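PDB 3IF5: salt-tolerant glutaminase from Micrococcus luteus, which probably catalyses the hydrolysis of L-glutamine to L-glutamate with release of ammonium. Local coordinates for residues G271-G276 with F302-M307; D7-L12 with F39-A44; Y27-A32 with Y157-A162; H3-Y8 with R49-G54. One frame throughout, in Å; residues are numbered along the deposited sequence.

Contact 1 (G271-G276 with F302-M307); sequences GRVGIG and FRLHLM
Arg272 turns its guanidinium end-on to the backbone oxygen of His305 and holds it with two nitrogens. NH1 of Arg272 lies 3.0 Å from His305 O, and NH2 of Arg272 lies equally near that oxygen. Both N-H bonds are bent, at 143° and 141°. The acceptor sits close to the guanidinium plane, at its edge, whereas the two nitrogens approach from one face of the carbonyl and well above its plane. The arrangement illustrates how a strand entry can be tied to the loop that leaves a helix: Arg272 and Val273, both facing Leu269, form a classic beta bulge where strand 273-278 begins, and Leu304 is the centre of an inverse gamma turn just beyond helix 289-302. The arginine chain bends at chi2 and chi3 (93° at the latter), which carries its head to the loop. Asp308 OD2 is a further partner of Arg272 NH2, in a long, weak ion pair. Outward from this polar core, Val273 and Leu304 meet nearly at right angles, and Leu304 also packs on Leu269 and on Phe337 of the second subunit. The His305 ring fixes the loop from within, because ND1 accepts from Met307 N at 3.0 Å and NE2 is hydrogen-bonded to Ala251 O. Across the apolar part of the contact, Val273 CG2 touches Leu304 CD1 at 4.1 Å.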
loop_
_atom_site.group_PDB
_atom_site.type_symbol
_atom_site.label_atom_id
_atom_site.label_comp_id
_atom_site.label_asym_id
_atom_site.label_seq_id
_atom_site.Cartn_x
_atom_site.Cartn_y
_atom_site.Cartn_z
ATOM N N GLY A 271 0.604 -4.921 8.088
ATOM C CA GLY A 271 0.573 -6.367 8.109
ATOM C C GLY A 271 1.930 -7.039 8.141
ATOM O O GLY A 271 2.027 -8.250 8.338
ATOM N N ARG A 272 3.000 -6.280 7.955
ATOM C CA ARG A 272 4.282 -6.943 7.971
ATOM C C ARG A 272 5.285 -6.554 9.042
ATOM O O ARG A 272 5.756 -7.427 9.747
ATOM C CB ARG A 272 4.918 -6.877 6.582
ATOM C CG ARG A 272 4.163 -7.735 5.574
ATOM C CD ARG A 272 3.786 -6.945 4.341
ATOM N NE ARG A 272 4.794 -7.079 3.301
ATOM C CZ ARG A 272 4.825 -6.355 2.187
ATOM N NH1 ARG A 272 3.900 -5.429 1.966
ATOM N NH2 ARG A 272 5.777 -6.569 1.289
ATOM N N VAL A 273 5.610 -5.276 9.191
ATOM C CA VAL A 273 6.596 -4.879 10.186
ATOM C C VAL A 273 6.663 -3.379 10.508
ATOM O O VAL A 273 6.232 -2.535 9.729
ATOM C CB VAL A 273 8.050 -5.246 9.742
ATOM C CG1 VAL A 273 8.300 -6.752 9.675
ATOM C CG2 VAL A 273 8.321 -4.611 8.403
ATOM N N GLY A 274 7.241 -3.071 11.667
ATOM C CA GLY A 274 7.447 -1.692 12.063
ATOM C C GLY A 274 8.954 -1.476 11.968
ATOM O O GLY A 274 9.734 -2.374 12.307
ATOM N N ILE A 275 9.376 -0.315 11.486
ATOM C CA ILE A 275 10.797 -0.027 11.365
ATOM C C ILE A 275 11.194 1.199 12.176
ATOM O O ILE A 275 10.426 2.143 12.319
ATOM C CB ILE A 275 11.226 0.246 9.906
ATOM C CG1 ILE A 275 10.910 -0.962 9.024
ATOM C CG2 ILE A 275 12.720 0.569 9.867
ATOM C CD1 ILE A 275 11.549 -0.891 7.640
ATOM N N GLY A 276 12.413 1.162 12.695
ATOM C CA GLY A 276 12.952 2.274 13.448
ATOM C C GLY A 276 14.404 2.387 13.029
ATOM O O GLY A 276 15.126 1.383 13.016
ATOM N N PHE A 302 14.682 -7.509 1.153
ATOM C CA PHE A 302 13.611 -8.353 1.689
ATOM C C PHE A 302 12.271 -8.174 0.991
ATOM O O PHE A 302 11.296 -8.848 1.323
ATOM C CB PHE A 302 13.430 -8.060 3.180
ATOM C CG PHE A 302 14.588 -8.487 4.028
ATOM C CD1 PHE A 302 14.925 -7.765 5.164
ATOM C CD2 PHE A 302 15.318 -9.628 3.715
ATOM C CE1 PHE A 302 15.971 -8.171 5.981
ATOM C CE2 PHE A 302 16.369 -10.047 4.523
ATOM C CZ PHE A 302 16.696 -9.316 5.660
ATOM N N ARG A 303 12.230 -7.270 0.020
ATOM C CA ARG A 303 11.000 -6.983 -0.708
ATOM C C ARG A 303 9.922 -6.439 0.224
ATOM O O ARG A 303 8.745 -6.743 0.057
ATOM C CB ARG A 303 10.464 -8.225 -1.418
ATOM C CG ARG A 303 11.209 -8.618 -2.687
ATOM C CD ARG A 303 10.363 -9.597 -3.499
ATOM N NE ARG A 303 11.078 -10.190 -4.627
ATOM C CZ ARG A 303 10.533 -11.046 -5.481
ATOM N NH1 ARG A 303 11.243 -11.553 -6.482
ATOM N NH2 ARG A 303 9.277 -11.382 -5.331
ATOM N N LEU A 304 10.329 -5.658 1.221
ATOM C CA LEU A 304 9.364 -5.056 2.134
ATOM C C LEU A 304 8.838 -3.794 1.440
ATOM O O LEU A 304 9.259 -2.678 1.736
ATOM C CB LEU A 304 10.030 -4.712 3.469
ATOM C CG LEU A 304 10.366 -5.918 4.355
ATOM C CD1 LEU A 304 11.118 -5.453 5.590
ATOM C CD2 LEU A 304 9.085 -6.645 4.748
ATOM N N HIS A 305 7.919 -3.994 0.504
ATOM C CA HIS A 305 7.352 -2.904 -0.278
ATOM C C HIS A 305 5.835 -2.983 -0.226
ATOM O O HIS A 305 5.249 -4.058 -0.326
ATOM C CB HIS A 305 7.845 -3.022 -1.728
ATOM C CG HIS A 305 7.656 -1.786 -2.550
ATOM N ND1 HIS A 305 6.413 -1.296 -2.897
ATOM C CD2 HIS A 305 8.558 -0.952 -3.119
ATOM C CE1 HIS A 305 6.561 -0.217 -3.645
ATOM N NE2 HIS A 305 7.854 0.015 -3.795
ATOM N N LEU A 306 5.205 -1.831 -0.067
ATOM C CA LEU A 306 3.758 -1.746 -0.002
ATOM C C LEU A 306 3.090 -2.442 -1.199
ATOM O O LEU A 306 2.078 -3.121 -1.047
ATOM C CB LEU A 306 3.353 -0.267 0.048
ATOM C CG LEU A 306 1.983 0.112 0.610
ATOM C CD1 LEU A 306 1.818 -0.440 2.034
ATOM C CD2 LEU A 306 1.858 1.628 0.611
ATOM N N MET A 307 3.669 -2.297 -2.388
ATOM C CA MET A 307 3.084 -2.897 -3.579
ATOM C C MET A 307 3.386 -4.379 -3.750
ATOM O O MET A 307 3.036 -4.985 -4.761
ATOM C CB MET A 307 3.524 -2.121 -4.822
ATOM C CG MET A 307 3.161 -0.632 -4.756
ATOM S SD MET A 307 1.492 -0.387 -4.117
ATOM C CE MET A 307 1.713 1.047 -3.162
#

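Contact 2 (D7-L12 with F39-A44); sequences DYLASL and FGIALA
Leu9 and Ile41 bury more surface than any other residues of this contact, and Leu12 comes next; together they seat helix 4-16 on the sheet at strand 40-44. Leu9 straddles two strand residues with its forked end. Its CD1 rests 4.0 Å from Leu43 CG, while its CD2 reaches Leu43 CD1 at 4.1 Å and Ile41 CG2 at 4.2 Å. Ile41 answers with both of its branches: CG2, lying anti to the backbone N, goes to Leu9, and the longer arm ends at Leu12, where Ile41 CD1 meets Leu12 CD1 at 4.1 Å, the two side chains crossing at nearly a right angle. Leu9 thus lies over Ile41 and Leu43, and Leu12, nearly a turn on, over Ile41; the segments run nearly antiparallel, at 153°, with their axes 8.8 Å apart. The contacts between side chains are all apolar. Helix 289-302 closes one flank, with Arg297 against Leu12 and Leu298 against Leu43. Ala42 points away from helix 4-16 and packs on helix 201-212, so strand 40-44 lies between helices, and its backbone is bonded to strand 50-54 on one edge and to strand 273-278 on the other.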
loop_
_atom_site.group_PDB
_atom_site.type_symbol
_atom_site.label_atom_id
_atom_site.label_comp_id
_atom_site.label_asym_id
_atom_site.label_seq_id
_atom_site.Cartn_x
_atom_site.Cartn_y
_atom_site.Cartn_z
ATOM N N ASP A 7 21.281 -10.438 12.446
ATOM C CA ASP A 7 22.629 -10.466 11.894
ATOM C C ASP A 7 22.645 -9.718 10.568
ATOM O O ASP A 7 23.622 -9.039 10.238
ATOM C CB ASP A 7 23.117 -11.903 11.695
ATOM C CG ASP A 7 23.491 -12.563 12.996
ATOM O OD1 ASP A 7 24.175 -11.905 13.803
ATOM O OD2 ASP A 7 23.113 -13.731 13.216
ATOM N N TYR A 8 21.571 -9.845 9.797
ATOM C CA TYR A 8 21.503 -9.125 8.541
ATOM C C TYR A 8 21.554 -7.631 8.888
ATOM O O TYR A 8 22.283 -6.858 8.260
ATOM C CB TYR A 8 20.206 -9.438 7.797
ATOM C CG TYR A 8 19.846 -8.388 6.767
ATOM C CD1 TYR A 8 20.394 -8.415 5.486
ATOM C CD2 TYR A 8 19.002 -7.326 7.104
ATOM C CE1 TYR A 8 20.110 -7.407 4.557
ATOM C CE2 TYR A 8 18.716 -6.318 6.192
ATOM C CZ TYR A 8 19.273 -6.361 4.923
ATOM O OH TYR A 8 18.983 -5.350 4.031
ATOM N N LEU A 9 20.790 -7.234 9.899
ATOM C CA LEU A 9 20.770 -5.832 10.318
ATOM C C LEU A 9 22.162 -5.374 10.748
ATOM O O LEU A 9 22.576 -4.257 10.435
ATOM C CB LEU A 9 19.780 -5.625 11.471
ATOM C CG LEU A 9 18.309 -5.933 11.182
ATOM C CD1 LEU A 9 17.470 -5.581 12.404
ATOM C CD2 LEU A 9 17.851 -5.150 9.959
ATOM N N ALA A 10 22.875 -6.238 11.467
ATOM C CA ALA A 10 24.220 -5.922 11.929
ATOM C C ALA A 10 25.132 -5.653 10.735
ATOM O O ALA A 10 25.997 -4.784 10.792
ATOM C CB ALA A 10 24.778 -7.069 12.764
ATOM N N SER A 11 24.937 -6.400 9.653
ATOM C CA SER A 11 25.740 -6.211 8.453
ATOM C C SER A 11 25.462 -4.846 7.848
ATOM O O SER A 11 26.392 -4.126 7.473
ATOM C CB SER A 11 25.433 -7.293 7.417
ATOM O OG SER A 11 25.815 -8.568 7.890
ATOM N N LEU A 12 24.184 -4.491 7.742
ATOM C CA LEU A 12 23.802 -3.198 7.185
ATOM C C LEU A 12 24.472 -2.082 7.966
ATOM O O LEU A 12 24.949 -1.111 7.384
ATOM C CB LEU A 12 22.288 -2.998 7.247
ATOM C CG LEU A 12 21.493 -3.224 5.965
ATOM C CD1 LEU A 12 20.091 -2.684 6.170
ATOM C CD2 LEU A 12 22.161 -2.517 4.795
ATOM N N PHE A 39 24.512 4.909 14.975
ATOM C CA PHE A 39 23.667 4.348 13.927
ATOM C C PHE A 39 22.984 3.048 14.353
ATOM O O PHE A 39 23.646 2.034 14.564
ATOM C CB PHE A 39 24.515 4.136 12.666
ATOM C CG PHE A 39 23.751 3.599 11.484
ATOM C CD1 PHE A 39 22.410 3.925 11.291
ATOM C CD2 PHE A 39 24.389 2.802 10.537
ATOM C CE1 PHE A 39 21.716 3.463 10.168
ATOM C CE2 PHE A 39 23.705 2.340 9.417
ATOM C CZ PHE A 39 22.361 2.675 9.234
ATOM N N GLY A 40 21.659 3.088 14.476
ATOM C CA GLY A 40 20.907 1.910 14.876
ATOM C C GLY A 40 19.689 1.595 14.017
ATOM O O GLY A 40 19.115 2.481 13.380
ATOM N N ILE A 41 19.300 0.322 13.999
ATOM C CA ILE A 41 18.148 -0.141 13.225
ATOM C C ILE A 41 17.354 -1.133 14.056
ATOM O O ILE A 41 17.924 -1.898 14.826
ATOM C CB ILE A 41 18.567 -0.881 11.944
ATOM C CG1 ILE A 41 19.548 -0.045 11.132
ATOM C CG2 ILE A 41 17.333 -1.168 11.098
ATOM C CD1 ILE A 41 19.913 -0.665 9.774
ATOM N N ALA A 42 16.038 -1.136 13.888
ATOM C CA ALA A 42 15.192 -2.058 14.628
ATOM C C ALA A 42 13.953 -2.394 13.822
ATOM O O ALA A 42 13.330 -1.506 13.231
ATOM C CB ALA A 42 14.796 -1.451 15.976
ATOM N N LEU A 43 13.612 -3.683 13.786
ATOM C CA LEU A 43 12.430 -4.153 13.078
ATOM C C LEU A 43 11.534 -4.875 14.068
ATOM O O LEU A 43 11.983 -5.775 14.773
ATOM C CB LEU A 43 12.800 -5.139 11.971
ATOM C CG LEU A 43 13.840 -4.759 10.919
ATOM C CD1 LEU A 43 13.778 -5.798 9.804
ATOM C CD2 LEU A 43 13.568 -3.371 10.364
ATOM N N ALA A 44 10.267 -4.489 14.123
ATOM C CA ALA A 44 9.335 -5.152 15.028
ATOM C C ALA A 44 8.310 -5.924 14.209
ATOM O O ALA A 44 7.729 -5.389 13.261
ATOM C CB ALA A 44 8.647 -4.122 15.929
#

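Contact 3 (Y27-A32 with Y157-A162); sequences YIPVLA and YESEMA
Tyr27 reaches Glu160 with its phenol, joining the loop that leads into the short helix 29-32 to helix 154-161 at the L-glutamate site of the glutaminase fold. From CB the tyrosine sets out between the backbone N and the carbonyl carbon (chi1 86°). The ring that follows has CG1 of the adjacent Ile28 over one face, 3.3 Å above its plane and toward the rim. Farther out, CE1 of Tyr27 comes within 3.5 Å of Glu160 OE2, with the ring and carboxylate planes turned 39° apart. At the tip the hydroxyl donates to Glu160 OE1, the OH-to-OE1 distance being a short 2.6 Å, and meets that oxygen from above the carboxylate plane. Glu160 binds L-glutamate, as do Val261, close to the Tyr27 side chain, and Asn167, close to its own, consistent with Tyr27 helping, from the second shell, to position a ligand-binding carboxylate. Beside this bond, Ile28 and Val30 pack against Ser159. Ile28 does so from the N-cap position of helix 29-32, and Val30 CG1 approaches Ser159 CB at 4.2 Å. The Ser159 hydroxyl turns back to bond with Glu155 O in its own helix. Closest of these packing contacts is Ile28 CG2, 3.4 Å from Ser159 O.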
loop_
_atom_site.group_PDB
_atom_site.type_symbol
_atom_site.label_atom_id
_atom_site.label_comp_id
_atom_site.label_asym_id
_atom_site.label_seq_id
_atom_site.Cartn_x
_atom_site.Cartn_y
_atom_site.Cartn_z
ATOM N N TYR A 27 20.227 24.269 13.075
ATOM C CA TYR A 27 19.433 25.310 13.720
ATOM C C TYR A 27 19.557 25.447 15.249
ATOM O O TYR A 27 19.203 26.485 15.804
ATOM C CB TYR A 27 17.967 25.171 13.292
ATOM C CG TYR A 27 17.129 24.210 14.096
ATOM C CD1 TYR A 27 16.597 24.592 15.326
ATOM C CD2 TYR A 27 16.808 22.951 13.601
ATOM C CE1 TYR A 27 15.759 23.749 16.041
ATOM C CE2 TYR A 27 15.969 22.092 14.309
ATOM C CZ TYR A 27 15.445 22.504 15.529
ATOM O OH TYR A 27 14.594 21.680 16.234
ATOM N N ILE A 28 20.044 24.416 15.928
ATOM C CA ILE A 28 20.246 24.491 17.379
ATOM C C ILE A 28 21.486 23.705 17.785
ATOM O O ILE A 28 21.824 22.693 17.168
ATOM C CB ILE A 28 19.045 23.959 18.190
ATOM C CG1 ILE A 28 18.508 22.675 17.564
ATOM C CG2 ILE A 28 17.981 25.036 18.310
ATOM C CD1 ILE A 28 17.428 22.012 18.391
ATOM N N PRO A 29 22.179 24.160 18.839
ATOM C CA PRO A 29 23.398 23.504 19.330
ATOM C C PRO A 29 23.230 22.044 19.749
ATOM O O PRO A 29 24.005 21.180 19.337
ATOM C CB PRO A 29 23.822 24.399 20.495
ATOM C CG PRO A 29 22.500 24.901 21.020
ATOM C CD PRO A 29 21.768 25.250 19.741
ATOM N N VAL A 30 22.218 21.769 20.563
ATOM C CA VAL A 30 21.970 20.417 21.040
ATOM C C VAL A 30 21.899 19.398 19.898
ATOM O O VAL A 30 22.357 18.264 20.040
ATOM C CB VAL A 30 20.666 20.366 21.881
ATOM C CG1 VAL A 30 19.469 20.709 21.014
ATOM C CG2 VAL A 30 20.513 19.001 22.527
ATOM N N LEU A 31 21.337 19.804 18.762
ATOM C CA LEU A 31 21.243 18.912 17.611
ATOM C C LEU A 31 22.493 18.996 16.745
ATOM O O LEU A 31 22.930 18.001 16.166
ATOM C CB LEU A 31 20.022 19.257 16.757
ATOM C CG LEU A 31 18.646 18.836 17.275
ATOM C CD1 LEU A 31 17.577 19.201 16.256
ATOM C CD2 LEU A 31 18.643 17.340 17.527
ATOM N N ALA A 32 23.063 20.193 16.662
ATOM C CA ALA A 32 24.259 20.430 15.858
ATOM C C ALA A 32 25.502 19.742 16.412
ATOM O O ALA A 32 26.284 19.158 15.662
ATOM C CB ALA A 32 24.504 21.938 15.737
ATOM N N TYR A 157 13.833 21.309 24.080
ATOM C CA TYR A 157 12.665 22.174 24.084
ATOM C C TYR A 157 13.084 23.643 24.171
ATOM O O TYR A 157 12.702 24.462 23.331
ATOM C CB TYR A 157 11.777 21.827 25.279
ATOM C CG TYR A 157 10.638 22.793 25.486
ATOM C CD1 TYR A 157 9.481 22.712 24.718
ATOM C CD2 TYR A 157 10.726 23.804 26.438
ATOM C CE1 TYR A 157 8.431 23.620 24.897
ATOM C CE2 TYR A 157 9.692 24.717 26.627
ATOM C CZ TYR A 157 8.549 24.619 25.856
ATOM O OH TYR A 157 7.530 25.520 26.052
ATOM N N GLU A 158 13.878 23.966 25.190
ATOM C CA GLU A 158 14.337 25.336 25.404
ATOM C C GLU A 158 15.192 25.874 24.272
ATOM O O GLU A 158 15.048 27.028 23.874
ATOM C CB GLU A 158 15.098 25.429 26.725
ATOM C CG GLU A 158 14.226 25.139 27.939
ATOM C CD GLU A 158 13.016 26.069 28.037
ATOM O OE1 GLU A 158 12.243 26.156 27.060
ATOM O OE2 GLU A 158 12.836 26.706 29.098
ATOM N N SER A 159 16.088 25.046 23.757
ATOM C CA SER A 159 16.930 25.475 22.659
ATOM C C SER A 159 16.057 25.799 21.457
ATOM O O SER A 159 16.304 26.772 20.741
ATOM C CB SER A 159 17.921 24.383 22.284
ATOM O OG SER A 159 18.927 24.270 23.269
ATOM N N GLU A 160 15.028 24.983 21.242
ATOM C CA GLU A 160 14.133 25.183 20.113
ATOM C C GLU A 160 13.192 26.373 20.296
ATOM O O GLU A 160 12.903 27.079 19.337
ATOM C CB GLU A 160 13.326 23.907 19.851
ATOM C CG GLU A 160 12.151 24.102 18.913
ATOM C CD GLU A 160 12.303 23.367 17.602
ATOM O OE1 GLU A 160 12.426 22.122 17.627
ATOM O OE2 GLU A 160 12.292 24.037 16.549
ATOM N N MET A 161 12.712 26.598 21.517
ATOM C CA MET A 161 11.802 27.715 21.755
ATOM C C MET A 161 12.489 29.060 21.576
ATOM O O MET A 161 11.824 30.076 21.375
ATOM C CB MET A 161 11.189 27.641 23.156
ATOM C CG MET A 161 10.066 26.615 23.311
ATOM S SD MET A 161 8.634 26.927 22.248
ATOM C CE MET A 161 7.973 28.344 23.015
ATOM N N ALA A 162 13.815 29.072 21.647
ATOM C CA ALA A 162 14.573 30.310 21.488
ATOM C C ALA A 162 14.638 30.726 20.015
ATOM O O ALA A 162 14.867 31.895 19.701
ATOM C CB ALA A 162 15.979 30.134 22.048
#

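Contact 4 (H3-Y8 with R49-G54); sequences HPIPDY and RLHCAG
Two first torsions bring His3 and His51 together: CG of His3 stands opposite its own backbone N (chi1 -155°), and that of His51 lies opposite the carbonyl carbon (chi1 -47°). The His51 ring then points its CE1 at the middle of one face of the His3 ring, 3.7 Å above the plane. The ring centroids are 4.4 Å apart and the planes 33° apart, an oblique pair. His3 is meanwhile steadied by its own helix: as N-cap residue it accepts weakly through ND1 from Ile5 N, which lies at the edge of the ring and in its plane. Ile5 covers one face of His51 in a CH-pi contact, its CB being 4.2 Å from the ring centroid, while its CG2 comes within 3.5 Å of His51 CD2. Pro6 adds its CD, 3.7 Å from His51 ND1. Glu341 of the second subunit is hydrogen-bonded to His51 NE2 and forms a salt bridge with Arg49 NH1, and Asp345 of that subunit pairs with Arg49 NE. The result is an N-capped helix start lying roughly along strand 50-54, an outermost strand of the antiparallel sheet within this chain, at a site where two copies of the enzyme meet.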
loop_
_atom_site.group_PDB
_atom_site.type_symbol
_atom_site.label_atom_id
_atom_site.label_comp_id
_atom_site.label_asym_id
_atom_site.label_seq_id
_atom_site.Cartn_x
_atom_site.Cartn_y
_atom_site.Cartn_z
ATOM N N HIS A 3 18.755 -16.380 15.301
ATOM C CA HIS A 3 17.930 -15.802 14.258
ATOM C C HIS A 3 18.790 -14.992 13.282
ATOM O O HIS A 3 19.574 -14.133 13.687
ATOM C CB HIS A 3 16.836 -14.940 14.888
ATOM C CG HIS A 3 15.625 -14.794 14.027
ATOM N ND1 HIS A 3 15.629 -14.071 12.857
ATOM C CD2 HIS A 3 14.382 -15.321 14.140
ATOM C CE1 HIS A 3 14.444 -14.161 12.282
ATOM N NE2 HIS A 3 13.669 -14.914 13.041
ATOM N N PRO A 4 18.660 -15.265 11.976
ATOM C CA PRO A 4 19.450 -14.539 10.976
ATOM C C PRO A 4 19.165 -13.059 10.712
ATOM O O PRO A 4 20.064 -12.338 10.275
ATOM C CB PRO A 4 19.297 -15.400 9.719
ATOM C CG PRO A 4 17.968 -16.045 9.906
ATOM C CD PRO A 4 17.969 -16.412 11.366
ATOM N N ILE A 5 17.940 -12.593 10.972
ATOM C CA ILE A 5 17.614 -11.184 10.711
ATOM C C ILE A 5 18.465 -10.193 11.503
ATOM O O ILE A 5 19.040 -9.274 10.926
ATOM C CB ILE A 5 16.102 -10.870 10.957
ATOM C CG1 ILE A 5 15.270 -11.264 9.733
ATOM C CG2 ILE A 5 15.905 -9.372 11.184
ATOM C CD1 ILE A 5 15.365 -12.717 9.353
ATOM N N PRO A 6 18.554 -10.354 12.830
ATOM C CA PRO A 6 19.382 -9.387 13.560
ATOM C C PRO A 6 20.824 -9.346 13.052
ATOM O O PRO A 6 21.510 -8.333 13.190
ATOM C CB PRO A 6 19.252 -9.828 15.030
ATOM C CG PRO A 6 18.727 -11.234 14.970
ATOM C CD PRO A 6 17.847 -11.267 13.747
ATOM N N ASP A 7 21.281 -10.438 12.446
ATOM C CA ASP A 7 22.629 -10.466 11.894
ATOM C C ASP A 7 22.645 -9.718 10.568
ATOM O O ASP A 7 23.622 -9.039 10.238
ATOM C CB ASP A 7 23.117 -11.903 11.695
ATOM C CG ASP A 7 23.491 -12.563 12.996
ATOM O OD1 ASP A 7 24.175 -11.905 13.803
ATOM O OD2 ASP A 7 23.113 -13.731 13.216
ATOM N N TYR A 8 21.571 -9.845 9.797
ATOM C CA TYR A 8 21.503 -9.125 8.541
ATOM C C TYR A 8 21.554 -7.631 8.888
ATOM O O TYR A 8 22.283 -6.858 8.260
ATOM C CB TYR A 8 20.206 -9.438 7.797
ATOM C CG TYR A 8 19.846 -8.388 6.767
ATOM C CD1 TYR A 8 20.394 -8.415 5.486
ATOM C CD2 TYR A 8 19.002 -7.326 7.104
ATOM C CE1 TYR A 8 20.110 -7.407 4.557
ATOM C CE2 TYR A 8 18.716 -6.318 6.192
ATOM C CZ TYR A 8 19.273 -6.361 4.923
ATOM O OH TYR A 8 18.983 -5.350 4.031
ATOM N N ARG A 49 8.008 -9.995 17.871
ATOM C CA ARG A 49 9.459 -10.168 17.877
ATOM C C ARG A 49 10.107 -8.810 17.630
ATOM O O ARG A 49 9.496 -7.920 17.037
ATOM C CB ARG A 49 9.890 -11.157 16.792
ATOM C CG ARG A 49 9.256 -12.537 16.914
ATOM C CD ARG A 49 9.592 -13.411 15.714
ATOM N NE ARG A 49 8.607 -14.472 15.511
ATOM C CZ ARG A 49 7.513 -14.347 14.771
ATOM N NH1 ARG A 49 7.267 -13.203 14.152
ATOM N NH2 ARG A 49 6.666 -15.362 14.652
ATOM N N LEU A 50 11.338 -8.649 18.096
ATOM C CA LEU A 50 12.051 -7.395 17.922
ATOM C C LEU A 50 13.512 -7.649 17.575
ATOM O O LEU A 50 14.298 -8.061 18.424
ATOM C CB LEU A 50 11.958 -6.556 19.199
ATOM C CG LEU A 50 12.631 -5.180 19.225
ATOM C CD1 LEU A 50 12.073 -4.291 18.126
ATOM C CD2 LEU A 50 12.397 -4.535 20.577
ATOM N N HIS A 51 13.865 -7.410 16.315
ATOM C CA HIS A 51 15.234 -7.598 15.848
ATOM C C HIS A 51 15.898 -6.234 15.701
ATOM O O HIS A 51 15.308 -5.306 15.145
ATOM C CB HIS A 51 15.251 -8.293 14.490
ATOM C CG HIS A 51 14.362 -9.494 14.403
ATOM N ND1 HIS A 51 14.512 -10.596 15.222
ATOM C CD2 HIS A 51 13.341 -9.784 13.566
ATOM C CE1 HIS A 51 13.625 -11.511 14.885
ATOM N NE2 HIS A 51 12.900 -11.046 13.882
ATOM N N CYS A 52 17.128 -6.116 16.187
ATOM C CA CYS A 52 17.843 -4.851 16.086
ATOM C C CYS A 52 19.354 -5.024 15.982
ATOM O O CYS A 52 19.870 -6.141 16.044
ATOM C CB CYS A 52 17.497 -3.963 17.279
ATOM S SG CYS A 52 17.748 -4.747 18.865
ATOM N N ALA A 53 20.047 -3.904 15.813
ATOM C CA ALA A 53 21.493 -3.889 15.684
ATOM C C ALA A 53 21.987 -2.449 15.803
ATOM O O ALA A 53 21.248 -1.505 15.508
ATOM C CB ALA A 53 21.891 -4.464 14.339
ATOM N N GLY A 54 23.232 -2.286 16.236
ATOM C CA GLY A 54 23.798 -0.960 16.382
ATOM C C GLY A 54 23.221 -0.213 17.571
ATOM O O GLY A 54 22.843 -0.829 18.561
#

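In the fold
From the N terminus, contacts 4 and 2 start from the same stretch of helix 4-16. Contact 2 closes first, on strand 40-44, and contact 4 next, on strand 50-54, so the loop of contact 2 lies largely within that of contact 4; both lay the helix on one sheet. Contact 3 starts inside these loops, at 27-32, but closes only at 157-162, so it crosses both and links the N-terminal part to the helical region of the ligand site, its centre about 29 Å from that of contact 2. Contact 1 follows in series, closing the stretch from strand 273-278 through helix 289-302. Its strand pairs with 40-44, and Phe302 packs on Tyr8, which brings that helix's end back to the first helix.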